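Side-chain contacts in alcohol dehydrogenase YqhD (Escherichia coli, PDB 4QGS), which catalyses the NADPH-dependent reduction of short-chain aldehydes to the corresponding primary alcohols, using one zinc ion per subunit: residues His278-Glu283 / Arg392-Ala397; His288-Ala293 / Ser355-Asp360. One frame throughout, in Å; residues are numbered along the deposited sequence.

Contacts 1 and 2 illustrate how a helical domain can build a metal site from neighbouring elements and tie each of them to more distant parts of the chain. Their centres lie about 11 Å apart, on the same side of the chain's centre. Helix 276-288 comes first, carrying the first segment of contact 1; its end leads through the turn of contact 2 into helix 292-306. The loop 355-360 follows, and helix 387-396 comes last, so contact 1 encloses contact 2 in sequence. Two successive helices thus each give a histidine, His-278 and His-292, to the catalytic zinc, while the buried contact 1 and the surface contact 2 join them to later parts of the chain.

Contact 1 of 2, residues His278-Glu283 / Arg392-Ala397; sequences HMLGHE and RIYEAA. With ZN (zinc ion), chain B.
The aromatic ring of Tyr-394 presents its hydroxyl edge to helix 276-288, with the backbone O of Leu-280 at that edge and near the ring plane. The CD2 methyl of Leu-280 lies against the same end of the ring, 3.8 Å from Tyr-394 CZ. Glu-283 adds its CB, 3.6 Å from Tyr-394 OH, while its carboxylate stands nearly perpendicular to the ring and turns to His-374 ND1, which OE2 meets in a hydrogen bond. The imidazole of His-278 is a flat group of the metal site, meeting His-209 and Trp-275 edge-to-face.

The polar link is a hydrogen bond of 2.7 Å from Tyr-394 OH to Leu-280 O. It comes in well off the C=O direction, at a C=O...O angle of 114°, and the donor is tilted 18° from the carbonyl plane. The tyrosine reaches this oxygen because its CG is anti to the carbonyl carbon (chi1 -78°), which sends the ring across the interhelical space. Leu-280 fills that space from the other direction: its side chain and that of Ile-393 cross at about a right angle, Leu-280 CD1 lying 3.8 Å from Ile-393 CG2 and also touching Ile-393 CD1. The axes of 278-283 and 392-396 approach to 11.8 Å, a gap spanned by the side chains of Tyr-394, Leu-280 and Ile-393, the tyrosine ending on a backbone oxygen. Leu-371 and Val-299 extend the apolar cluster around Leu-280.

On the zinc side, His-278 binds the metal through NE2 at 2.1 Å; its ND1 is hydrogen-bonded to Glu-212, a second-shell residue likely to help set the ring's rotation together with the metal. Chemically, Leu-280 O, which takes a weak bond from Glu-283 N, also accepts the tyrosine hydroxyl, giving a buried phenol a polar partner beside leucine and isoleucine methyls.

Contact 2 of 2, residues His288-Ala293 / Ser355-Asp360; sequences HGLDHA and SDYGLD. With ZN (zinc ion), chain B.
His-288 and Leu-359 meet through a CH-pi contact: Leu-359 CD2 lies over one face of the imidazole, 3.7 Å from the ring centroid and 17° off the normal. Its other methyl, CD1, sits towards the CD2 corner of the same ring.

The remaining contacts are apolar. Leu-290 and Leu-359 reach toward each other tip to tip, with their CD1 atoms 4.1 Å apart. The branch of Leu-290 divides its work, CD1 lying over one face of Tyr-357 towards the rim and CD2 touching Tyr-357 CD1 at 3.9 Å.

Two polar bonds probably limit how the rings can turn: His-288 NE2 is bonded to Ser-363 OG, and Tyr-357 OH to Pro-351 O. An alanine in place of His-288 would remove the imidazole, which is likely to leave Leu-359 CD2 without its aromatic face and Ser-363 without its mate.

In the turn, Gly-289, with positive phi, is the first residue beyond helix 276-288. Asp-291 takes the N-cap position of the next helix without a capping bond; its carboxylate goes to a salt bridge with Arg-197 and a hydrogen bond with Asn-201.

Metal binding falls to His-292: its CG, anti to the backbone N (chi1 178°), lets NE2 reach the zinc at 2.1 Å. With Asp-205, His-209 and His-278 it forms the one-aspartate, three-histidine metal site of the iron-containing alcohol dehydrogenase family, here holding zinc.

Contact 1 of 2, residues His278-Glu283 / Arg392-Ala397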
loop_
_atom_site.group_PDB
_atom_site.type_symbol
_atom_site.label_atom_id
_atom_site.label_comp_id
_atom_site.label_asym_id
_atom_site.label_seq_id
_atom_site.Cartn_x
_atom_site.Cartn_y
_atom_site.Cartn_z
ATOM N N HIS A 278 -7.945 0.734 -8.294
ATOM C CA HIS A 278 -7.616 -0.361 -7.385
ATOM C C HIS A 278 -8.650 -1.497 -7.416
ATOM O O HIS A 278 -8.269 -2.664 -7.477
ATOM C CB HIS A 278 -7.435 0.156 -5.940
ATOM C CG HIS A 278 -6.008 0.466 -5.592
ATOM N ND1 HIS A 278 -5.344 1.574 -6.076
ATOM C CD2 HIS A 278 -5.098 -0.214 -4.846
ATOM C CE1 HIS A 278 -4.095 1.569 -5.637
ATOM N NE2 HIS A 278 -3.922 0.495 -4.881
ATOM N N MET A 279 -9.945 -1.170 -7.384
ATOM C CA MET A 279 -10.964 -2.215 -7.338
ATOM C C MET A 279 -10.970 -3.047 -8.620
ATOM O O MET A 279 -11.071 -4.284 -8.562
ATOM C CB MET A 279 -12.347 -1.605 -7.086
ATOM C CG MET A 279 -12.458 -0.911 -5.720
ATOM S SD MET A 279 -12.052 -1.986 -4.326
ATOM C CE MET A 279 -10.396 -1.439 -3.945
ATOM N N LEU A 280 -10.839 -2.380 -9.768
ATOM C CA LEU A 280 -10.775 -3.084 -11.060
ATOM C C LEU A 280 -9.491 -3.892 -11.168
ATOM O O LEU A 280 -9.488 -5.036 -11.627
ATOM C CB LEU A 280 -10.858 -2.100 -12.230
ATOM C CG LEU A 280 -12.214 -1.420 -12.492
ATOM C CD1 LEU A 280 -12.166 -0.611 -13.785
ATOM C CD2 LEU A 280 -13.305 -2.445 -12.561
ATOM N N GLY A 281 -8.393 -3.285 -10.734
ATOM C CA GLY A 281 -7.113 -3.960 -10.745
ATOM C C GLY A 281 -7.096 -5.219 -9.901
ATOM O O GLY A 281 -6.468 -6.222 -10.286
ATOM N N HIS A 282 -7.775 -5.180 -8.759
ATOM C CA HIS A 282 -7.789 -6.304 -7.827
ATOM C C HIS A 282 -8.340 -7.581 -8.473
ATOM O O HIS A 282 -7.887 -8.673 -8.162
ATOM C CB HIS A 282 -8.611 -5.966 -6.577
ATOM C CG HIS A 282 -7.905 -5.071 -5.599
ATOM N ND1 HIS A 282 -8.525 -4.577 -4.470
ATOM C CD2 HIS A 282 -6.642 -4.578 -5.578
ATOM C CE1 HIS A 282 -7.676 -3.821 -3.796
ATOM N NE2 HIS A 282 -6.527 -3.803 -4.447
ATOM N N GLU A 283 -9.329 -7.441 -9.352
ATOM C CA GLU A 283 -9.884 -8.612 -10.040
ATOM C C GLU A 283 -8.891 -9.223 -11.029
ATOM O O GLU A 283 -8.913 -10.435 -11.249
ATOM C CB GLU A 283 -11.189 -8.256 -10.762
ATOM C CG GLU A 283 -12.269 -7.671 -9.862
ATOM C CD GLU A 283 -12.713 -8.575 -8.723
ATOM O OE1 GLU A 283 -12.366 -9.769 -8.679
ATOM O OE2 GLU A 283 -13.447 -8.074 -7.848
ATOM N N ARG A 392 -16.276 -1.249 -20.320
ATOM C CA ARG A 392 -15.626 -0.383 -21.297
ATOM C C ARG A 392 -14.171 -0.102 -20.933
ATOM O O ARG A 392 -13.311 0.020 -21.805
ATOM C CB ARG A 392 -16.382 0.945 -21.425
ATOM C CG ARG A 392 -17.679 0.831 -22.198
ATOM C CD ARG A 392 -18.114 2.189 -22.742
ATOM N NE ARG A 392 -18.247 3.174 -21.680
ATOM C CZ ARG A 392 -19.370 3.402 -21.007
ATOM N NH1 ARG A 392 -20.471 2.712 -21.292
ATOM N NH2 ARG A 392 -19.396 4.326 -20.054
ATOM N N ILE A 393 -13.908 0.027 -19.639
ATOM C CA ILE A 393 -12.557 0.294 -19.170
ATOM C C ILE A 393 -11.628 -0.902 -19.417
ATOM O O ILE A 393 -10.546 -0.728 -19.975
ATOM C CB ILE A 393 -12.555 0.671 -17.688
ATOM C CG1 ILE A 393 -13.272 2.008 -17.493
ATOM C CG2 ILE A 393 -11.105 0.778 -17.153
ATOM C CD1 ILE A 393 -13.531 2.327 -16.044
ATOM N N TYR A 394 -12.052 -2.098 -19.024
ATOM C CA TYR A 394 -11.269 -3.308 -19.299
ATOM C C TYR A 394 -11.049 -3.490 -20.806
ATOM O O TYR A 394 -9.967 -3.839 -21.262
ATOM C CB TYR A 394 -11.961 -4.546 -18.750
ATOM C CG TYR A 394 -11.855 -4.797 -17.256
ATOM C CD1 TYR A 394 -10.641 -4.694 -16.582
ATOM C CD2 TYR A 394 -12.983 -5.182 -16.533
ATOM C CE1 TYR A 394 -10.560 -4.958 -15.204
ATOM C CE2 TYR A 394 -12.917 -5.442 -15.174
ATOM C CZ TYR A 394 -11.704 -5.331 -14.513
ATOM O OH TYR A 394 -11.678 -5.603 -13.164
ATOM N N GLU A 395 -12.095 -3.239 -21.582
ATOM C CA GLU A 395 -12.002 -3.409 -23.023
ATOM C C GLU A 395 -10.966 -2.454 -23.628
ATOM O O GLU A 395 -10.157 -2.851 -24.468
ATOM C CB GLU A 395 -13.375 -3.198 -23.661
ATOM C CG GLU A 395 -13.378 -3.316 -25.162
ATOM C CD GLU A 395 -13.148 -4.734 -25.660
ATOM O OE1 GLU A 395 -12.630 -4.861 -26.786
ATOM O OE2 GLU A 395 -13.495 -5.717 -24.955
ATOM N N ALA A 396 -10.980 -1.201 -23.179
ATOM C CA ALA A 396 -10.035 -0.208 -23.672
ATOM C C ALA A 396 -8.612 -0.510 -23.220
ATOM O O ALA A 396 -7.658 -0.016 -23.795
ATOM C CB ALA A 396 -10.442 1.186 -23.207
ATOM N N ALA A 397 -8.489 -1.308 -22.169
ATOM C CA ALA A 397 -7.187 -1.628 -21.605
ATOM C C ALA A 397 -6.541 -2.813 -22.318
ATOM O O ALA A 397 -5.412 -3.192 -21.999
ATOM C CB ALA A 397 -7.323 -1.922 -20.123
HETATM ZN ZN ZN B . -2.136 -0.249 -3.937
HETATM O O HOH W 1 -3.317 -1.134 -2.450
HETATM O O HOH W 2 -0.759 -0.986 -2.456
#

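Contact 2 of 2, residues His288-Ala293 / Ser355-Asp360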
loop_
_atom_site.group_PDB
_atom_site.type_symbol
_atom_site.label_atom_id
_atom_site.label_comp_id
_atom_site.label_asym_id
_atom_site.label_seq_id
_atom_site.Cartn_x
_atom_site.Cartn_y
_atom_site.Cartn_z
ATOM N N HIS A 288 -5.876 -13.588 -12.670
ATOM C CA HIS A 288 -4.766 -13.860 -13.575
ATOM C C HIS A 288 -3.397 -13.808 -12.895
ATOM O O HIS A 288 -2.396 -14.086 -13.536
ATOM C CB HIS A 288 -4.778 -12.877 -14.762
ATOM C CG HIS A 288 -6.021 -12.955 -15.601
ATOM N ND1 HIS A 288 -6.393 -14.098 -16.279
ATOM C CD2 HIS A 288 -6.974 -12.031 -15.871
ATOM C CE1 HIS A 288 -7.533 -13.880 -16.913
ATOM N NE2 HIS A 288 -7.901 -12.631 -16.691
ATOM N N GLY A 289 -3.353 -13.446 -11.614
ATOM C CA GLY A 289 -2.089 -13.467 -10.877
ATOM C C GLY A 289 -1.094 -12.353 -11.169
ATOM O O GLY A 289 0.073 -12.438 -10.780
ATOM N N LEU A 290 -1.541 -11.298 -11.844
ATOM C CA LEU A 290 -0.672 -10.172 -12.140
ATOM C C LEU A 290 -0.265 -9.464 -10.844
ATOM O O LEU A 290 -1.026 -9.474 -9.890
ATOM C CB LEU A 290 -1.366 -9.173 -13.073
ATOM C CG LEU A 290 -1.843 -9.664 -14.451
ATOM C CD1 LEU A 290 -2.273 -8.467 -15.296
ATOM C CD2 LEU A 290 -0.795 -10.467 -15.182
ATOM N N ASP A 291 0.942 -8.892 -10.809
ATOM C CA ASP A 291 1.361 -8.078 -9.661
ATOM C C ASP A 291 0.356 -6.962 -9.430
ATOM O O ASP A 291 -0.185 -6.419 -10.393
ATOM C CB ASP A 291 2.746 -7.441 -9.872
ATOM C CG ASP A 291 3.867 -8.455 -9.951
ATOM O OD1 ASP A 291 3.639 -9.633 -9.610
ATOM O OD2 ASP A 291 4.987 -8.056 -10.338
ATOM N N HIS A 292 0.132 -6.600 -8.164
ATOM C CA HIS A 292 -0.745 -5.464 -7.826
ATOM C C HIS A 292 -0.486 -4.254 -8.718
ATOM O O HIS A 292 -1.407 -3.738 -9.372
ATOM C CB HIS A 292 -0.558 -5.089 -6.351
ATOM C CG HIS A 292 -1.369 -3.901 -5.901
ATOM N ND1 HIS A 292 -2.729 -3.815 -6.079
ATOM C CD2 HIS A 292 -0.992 -2.768 -5.258
ATOM C CE1 HIS A 292 -3.163 -2.666 -5.570
ATOM N NE2 HIS A 292 -2.129 -2.016 -5.068
ATOM N N ALA A 293 0.764 -3.817 -8.778
ATOM C CA ALA A 293 1.093 -2.596 -9.512
ATOM C C ALA A 293 0.893 -2.735 -11.016
ATOM O O ALA A 293 0.563 -1.756 -11.685
ATOM C CB ALA A 293 2.528 -2.173 -9.222
ATOM N N SER A 355 -2.748 -7.116 -23.318
ATOM C CA SER A 355 -2.040 -7.943 -24.297
ATOM C C SER A 355 -0.543 -8.106 -23.980
ATOM O O SER A 355 0.065 -9.112 -24.350
ATOM C CB SER A 355 -2.219 -7.367 -25.698
ATOM O OG SER A 355 -1.659 -6.078 -25.805
ATOM N N ASP A 356 0.048 -7.136 -23.283
ATOM C CA ASP A 356 1.452 -7.238 -22.861
ATOM C C ASP A 356 1.681 -8.397 -21.896
ATOM O O ASP A 356 2.812 -8.847 -21.724
ATOM C CB ASP A 356 1.916 -5.946 -22.181
ATOM C CG ASP A 356 1.867 -4.750 -23.097
ATOM O OD1 ASP A 356 2.256 -4.885 -24.277
ATOM O OD2 ASP A 356 1.446 -3.672 -22.635
ATOM N N TYR A 357 0.610 -8.854 -21.257
ATOM C CA TYR A 357 0.670 -9.941 -20.284
ATOM C C TYR A 357 0.053 -11.232 -20.811
ATOM O O TYR A 357 -0.167 -12.182 -20.058
ATOM C CB TYR A 357 -0.021 -9.524 -18.985
ATOM C CG TYR A 357 0.595 -8.290 -18.356
ATOM C CD1 TYR A 357 1.602 -8.396 -17.402
ATOM C CD2 TYR A 357 0.170 -7.016 -18.721
ATOM C CE1 TYR A 357 2.167 -7.263 -16.819
ATOM C CE2 TYR A 357 0.730 -5.881 -18.159
ATOM C CZ TYR A 357 1.728 -6.005 -17.202
ATOM O OH TYR A 357 2.287 -4.878 -16.630
ATOM N N GLY A 358 -0.212 -11.262 -22.109
ATOM C CA GLY A 358 -0.776 -12.441 -22.748
ATOM C C GLY A 358 -2.274 -12.628 -22.573
ATOM O O GLY A 358 -2.811 -13.702 -22.826
ATOM N N LEU A 359 -2.958 -11.568 -22.150
ATOM C CA LEU A 359 -4.392 -11.606 -21.902
ATOM C C LEU A 359 -5.095 -10.897 -23.045
ATOM O O LEU A 359 -4.825 -9.720 -23.291
ATOM C CB LEU A 359 -4.719 -10.927 -20.560
ATOM C CG LEU A 359 -4.028 -11.578 -19.358
ATOM C CD1 LEU A 359 -4.155 -10.709 -18.122
ATOM C CD2 LEU A 359 -4.618 -12.967 -19.106
ATOM N N ASP A 360 -5.992 -11.597 -23.737
ATOM C CA ASP A 360 -6.620 -11.033 -24.926
ATOM C C ASP A 360 -7.957 -10.336 -24.660
ATOM O O ASP A 360 -8.574 -9.833 -25.594
ATOM C CB ASP A 360 -6.831 -12.115 -26.006
ATOM C CG ASP A 360 -7.776 -13.233 -25.571
ATOM O OD1 ASP A 360 -8.312 -13.202 -24.449
ATOM O OD2 ASP A 360 -8.006 -14.162 -26.382
HETATM ZN ZN ZN B . -2.136 -0.249 -3.937
HETATM O O HOH W 1 -3.317 -1.134 -2.450
HETATM O O HOH W 2 -0.759 -0.986 -2.456
#